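BauA (Acinetobacter baumannii, PDB 6HCP) is an outer-membrane TonB-dependent transporter that takes up iron as ferric preacinetobactin. Local coordinates at residues N218-E223 / D249-V254. Residues are numbered along the deposited sequence; the frame is centred on the assembly and turned at random.
Sequences NDQSKE and DHVDGV. With EDO (1,2-ethanediol), chain Z.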
ATOM      1  N   ASN A 218      12.103  -4.764 -10.417  1.00 29.32           N
ATOM      2  CA  ASN A 218      11.746  -4.936 -11.841  1.00 30.52           C
ATOM      3  C   ASN A 218      12.789  -5.801 -12.559  1.00 36.58           C
ATOM      4  O   ASN A 218      13.983  -5.536 -12.473  1.00 30.89           O
ATOM      5  CB  ASN A 218      11.647  -3.614 -12.596  1.00 32.17           C
ATOM      6  CG  ASN A 218      10.502  -2.729 -12.142  1.00 39.24           C
ATOM      7  OD1 ASN A 218       9.578  -3.178 -11.473  1.00 47.54           O
ATOM      8  ND2 ASN A 218      10.566  -1.456 -12.498  1.00 39.11           N
ATOM      9  N   ASP A 219      12.304  -6.816 -13.288  1.00 30.81           N
ATOM     10  CA  ASP A 219      13.117  -7.650 -14.179  1.00 31.03           C
ATOM     11  C   ASP A 219      14.232  -8.378 -13.406  1.00 29.12           C
ATOM     12  O   ASP A 219      15.211  -8.820 -14.002  1.00 29.79           O
ATOM     13  CB  ASP A 219      13.811  -6.823 -15.256  1.00 38.60           C
ATOM     14  CG  ASP A 219      12.854  -6.250 -16.288  1.00 58.74           C
ATOM     15  OD1 ASP A 219      11.779  -6.865 -16.483  1.00 50.12           O
ATOM     16  OD2 ASP A 219      13.142  -5.132 -16.789  1.00 54.15           O
ATOM     17  N   GLN A 220      14.038  -8.571 -12.105  1.00 26.33           N
ATOM     18  CA  GLN A 220      14.981  -9.348 -11.302  1.00 27.66           C
ATOM     19  C   GLN A 220      14.302 -10.647 -10.889  1.00 27.51           C
ATOM     20  O   GLN A 220      13.175 -10.635 -10.458  1.00 32.31           O
ATOM     21  CB  GLN A 220      15.394  -8.546 -10.071  1.00 27.22           C
ATOM     22  CG  GLN A 220      16.500  -9.190  -9.253  1.00 26.97           C
ATOM     23  CD  GLN A 220      16.925  -8.273  -8.130  1.00 24.86           C
ATOM     24  OE1 GLN A 220      16.356  -8.306  -7.043  1.00 27.59           O
ATOM     25  NE2 GLN A 220      17.891  -7.397  -8.411  1.00 25.73           N
ATOM     26  N   SER A 221      15.007 -11.764 -11.059  0.50 25.36           N
ATOM     27  CA  SER A 221      14.542 -13.039 -10.579  0.50 25.84           C
ATOM     28  C   SER A 221      15.656 -13.707  -9.769  0.50 27.48           C
ATOM     29  O   SER A 221      16.835 -13.462 -10.001  0.50 29.46           O
ATOM     30  CB  SER A 221      14.089 -13.906 -11.734  0.50 32.02           C
ATOM     31  OG  SER A 221      15.188 -14.250 -12.542  0.50 29.03           O
ATOM     32  N   LYS A 222      15.253 -14.470  -8.757  1.00 28.48           N
ATOM     33  CA  LYS A 222      16.158 -15.054  -7.777  1.00 27.56           C
ATOM     34  C   LYS A 222      15.896 -16.550  -7.670  1.00 34.35           C
ATOM     35  O   LYS A 222      14.754 -16.957  -7.481  1.00 30.78           O
ATOM     36  CB  LYS A 222      15.935 -14.411  -6.411  1.00 25.35           C
ATOM     37  CG  LYS A 222      16.282 -12.935  -6.329  1.00 27.33           C
ATOM     38  CD  LYS A 222      15.920 -12.378  -4.990  1.00 33.74           C
ATOM     39  CE  LYS A 222      16.379 -10.961  -4.772  1.00 31.66           C
ATOM     40  NZ  LYS A 222      15.797 -10.409  -3.525  1.00 31.19           N
ATOM     41  N   GLU A 223      16.951 -17.344  -7.887  1.00 31.48           N
ATOM     42  CA  GLU A 223      16.908 -18.785  -7.745  1.00 29.23           C
ATOM     43  C   GLU A 223      17.915 -19.208  -6.664  1.00 33.71           C
ATOM     44  O   GLU A 223      19.049 -18.702  -6.602  1.00 30.65           O
ATOM     45  CB  GLU A 223      17.171 -19.444  -9.095  1.00 32.10           C
ATOM     46  CG  GLU A 223      17.204 -20.959  -9.011  1.00 37.72           C
ATOM     47  CD  GLU A 223      17.691 -21.682 -10.257  1.00 40.30           C
ATOM     48  OE1 GLU A 223      18.345 -21.038 -11.124  1.00 41.60           O
ATOM     49  OE2 GLU A 223      17.442 -22.901 -10.342  1.00 47.93           O
ATOM     50  N   ASP A 249      23.141 -20.130  -5.902  1.00 27.01           N
ATOM     51  CA  ASP A 249      22.562 -18.788  -5.811  1.00 29.43           C
ATOM     52  C   ASP A 249      22.660 -18.180  -7.206  1.00 31.17           C
ATOM     53  O   ASP A 249      23.739 -18.185  -7.825  1.00 31.41           O
ATOM     54  CB  ASP A 249      23.283 -17.952  -4.746  1.00 31.06           C
ATOM     55  CG  ASP A 249      22.795 -16.509  -4.637  1.00 34.09           C
ATOM     56  OD1 ASP A 249      21.817 -16.287  -3.910  1.00 36.85           O
ATOM     57  OD2 ASP A 249      23.256 -15.679  -5.432  1.00 47.30           O
ATOM     58  N   HIS A 250      21.519 -17.733  -7.740  0.50 27.00           N
ATOM     59  CA  HIS A 250      21.454 -17.202  -9.087  0.50 29.07           C
ATOM     60  C   HIS A 250      20.495 -16.011  -9.120  0.50 30.80           C
ATOM     61  O   HIS A 250      19.354 -16.136  -8.699  0.50 31.38           O
ATOM     62  CB  HIS A 250      21.015 -18.292 -10.078  0.50 31.52           C
ATOM     63  CG  HIS A 250      20.955 -17.823 -11.493  0.50 31.59           C
ATOM     64  ND1 HIS A 250      21.891 -18.198 -12.436  0.50 38.35           N
ATOM     65  CD2 HIS A 250      20.116 -16.968 -12.115  0.50 35.46           C
ATOM     66  CE1 HIS A 250      21.604 -17.630 -13.590  0.50 38.19           C
ATOM     67  NE2 HIS A 250      20.513 -16.874 -13.421  0.50 36.39           N
ATOM     68  N   VAL A 251      20.965 -14.883  -9.659  1.00 24.60           N
ATOM     69  CA  VAL A 251      20.125 -13.698  -9.831  1.00 24.53           C
ATOM     70  C   VAL A 251      20.207 -13.279 -11.295  1.00 27.09           C
ATOM     71  O   VAL A 251      21.279 -13.070 -11.834  1.00 27.80           O
ATOM     72  CB  VAL A 251      20.527 -12.523  -8.923  1.00 26.10           C
ATOM     73  CG1 VAL A 251      19.577 -11.339  -9.102  1.00 25.49           C
ATOM     74  CG2 VAL A 251      20.611 -12.939  -7.467  1.00 28.04           C
ATOM     75  N   ASP A 252      19.042 -13.211 -11.945  1.00 24.90           N
ATOM     76  CA  ASP A 252      18.884 -12.543 -13.231  1.00 25.47           C
ATOM     77  C   ASP A 252      18.420 -11.113 -12.946  1.00 27.87           C
ATOM     78  O   ASP A 252      17.579 -10.912 -12.089  1.00 26.89           O
ATOM     79  CB  ASP A 252      17.869 -13.278 -14.116  1.00 34.35           C
ATOM     80  CG  ASP A 252      18.353 -14.618 -14.662  1.00 41.00           C
ATOM     81  OD1 ASP A 252      19.530 -14.711 -15.027  1.00 45.48           O
ATOM     82  OD2 ASP A 252      17.560 -15.577 -14.658  1.00 55.64           O
ATOM     83  N   GLY A 253      19.024 -10.136 -13.621  1.00 27.25           N
ATOM     84  CA  GLY A 253      18.842  -8.743 -13.282  1.00 24.59           C
ATOM     85  C   GLY A 253      19.574  -8.389 -12.000  1.00 26.81           C
ATOM     86  O   GLY A 253      19.018  -7.753 -11.084  1.00 27.93           O
ATOM     87  N   VAL A 254      20.828  -8.821 -11.920  1.00 28.65           N
ATOM     88  CA  VAL A 254      21.666  -8.569 -10.745  1.00 27.41           C
ATOM     89  C   VAL A 254      21.938  -7.060 -10.629  1.00 25.80           C
ATOM     90  O   VAL A 254      22.131  -6.351 -11.640  1.00 26.04           O
ATOM     91  CB  VAL A 254      22.977  -9.379 -10.827  1.00 26.67           C
ATOM     92  CG1 VAL A 254      23.800  -9.004 -12.041  1.00 25.62           C
ATOM     93  CG2 VAL A 254      23.821  -9.225  -9.566  1.00 28.14           C
TER
HETATM   94  C1  EDO Z 823      26.290 -14.595  -6.182  1.00 32.69           C
HETATM   95  O1  EDO Z 823      25.429 -15.444  -6.974  1.00 49.30           O
HETATM   96  C2  EDO Z 823      25.997 -14.786  -4.723  1.00 44.80           C
HETATM   97  O2  EDO Z 823      26.486 -16.070  -4.293  1.00 55.23           O
HETATM   98  O   HOH W   1      16.992 -16.304 -11.395  1.00 38.58           O
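S221 and E223 pair with D252 and H250 through four antiparallel backbone hydrogen bonds. S221 N to D252 O is 2.9 Å and E223 N to H250 O is 2.8 Å; the latter is almost straight, at 178°. K222 and V251 form the non-hydrogen-bonded pair between them.

One side chain extends the ladder. Q220 NE2 donates to G253 O at 2.9 Å, with the acceptor in the amide plane. The Q220 chain runs out extended, its CG opposite the backbone N (chi1 -173°), which brings the amide to G253. Its OE1 is bonded to S97, so both ends of the amide are used. Q220 CG also packs on V251 CG1 at 3.8 Å.

K222 and V251 point to one face of the hairpin; S221, E223, H250 and D252 to the opposite one. In the conformers described, H250 NE2 donates to D252 OD1 at 2.9 Å, from above the carboxylate plane, and a water hydrogen-bonds to S221 OG at 3.0 Å and only weakly to D252 OD2. E223 OE1 comes within 4.0 Å of H250 CB, while E223 OE2 forms a salt bridge with R225.

On the Q220 and V251 side, D249 OD2 forms a salt bridge with R129 and accepts a hydrogen bond from an ethanediol, probably from the crystallisation liquor. Segments 218-223 and 249-254 lie at the ends, remote from the turn, of the hairpin 221-234/238-252, an antiparallel unit of the TonB-dependent receptor beta-barrel.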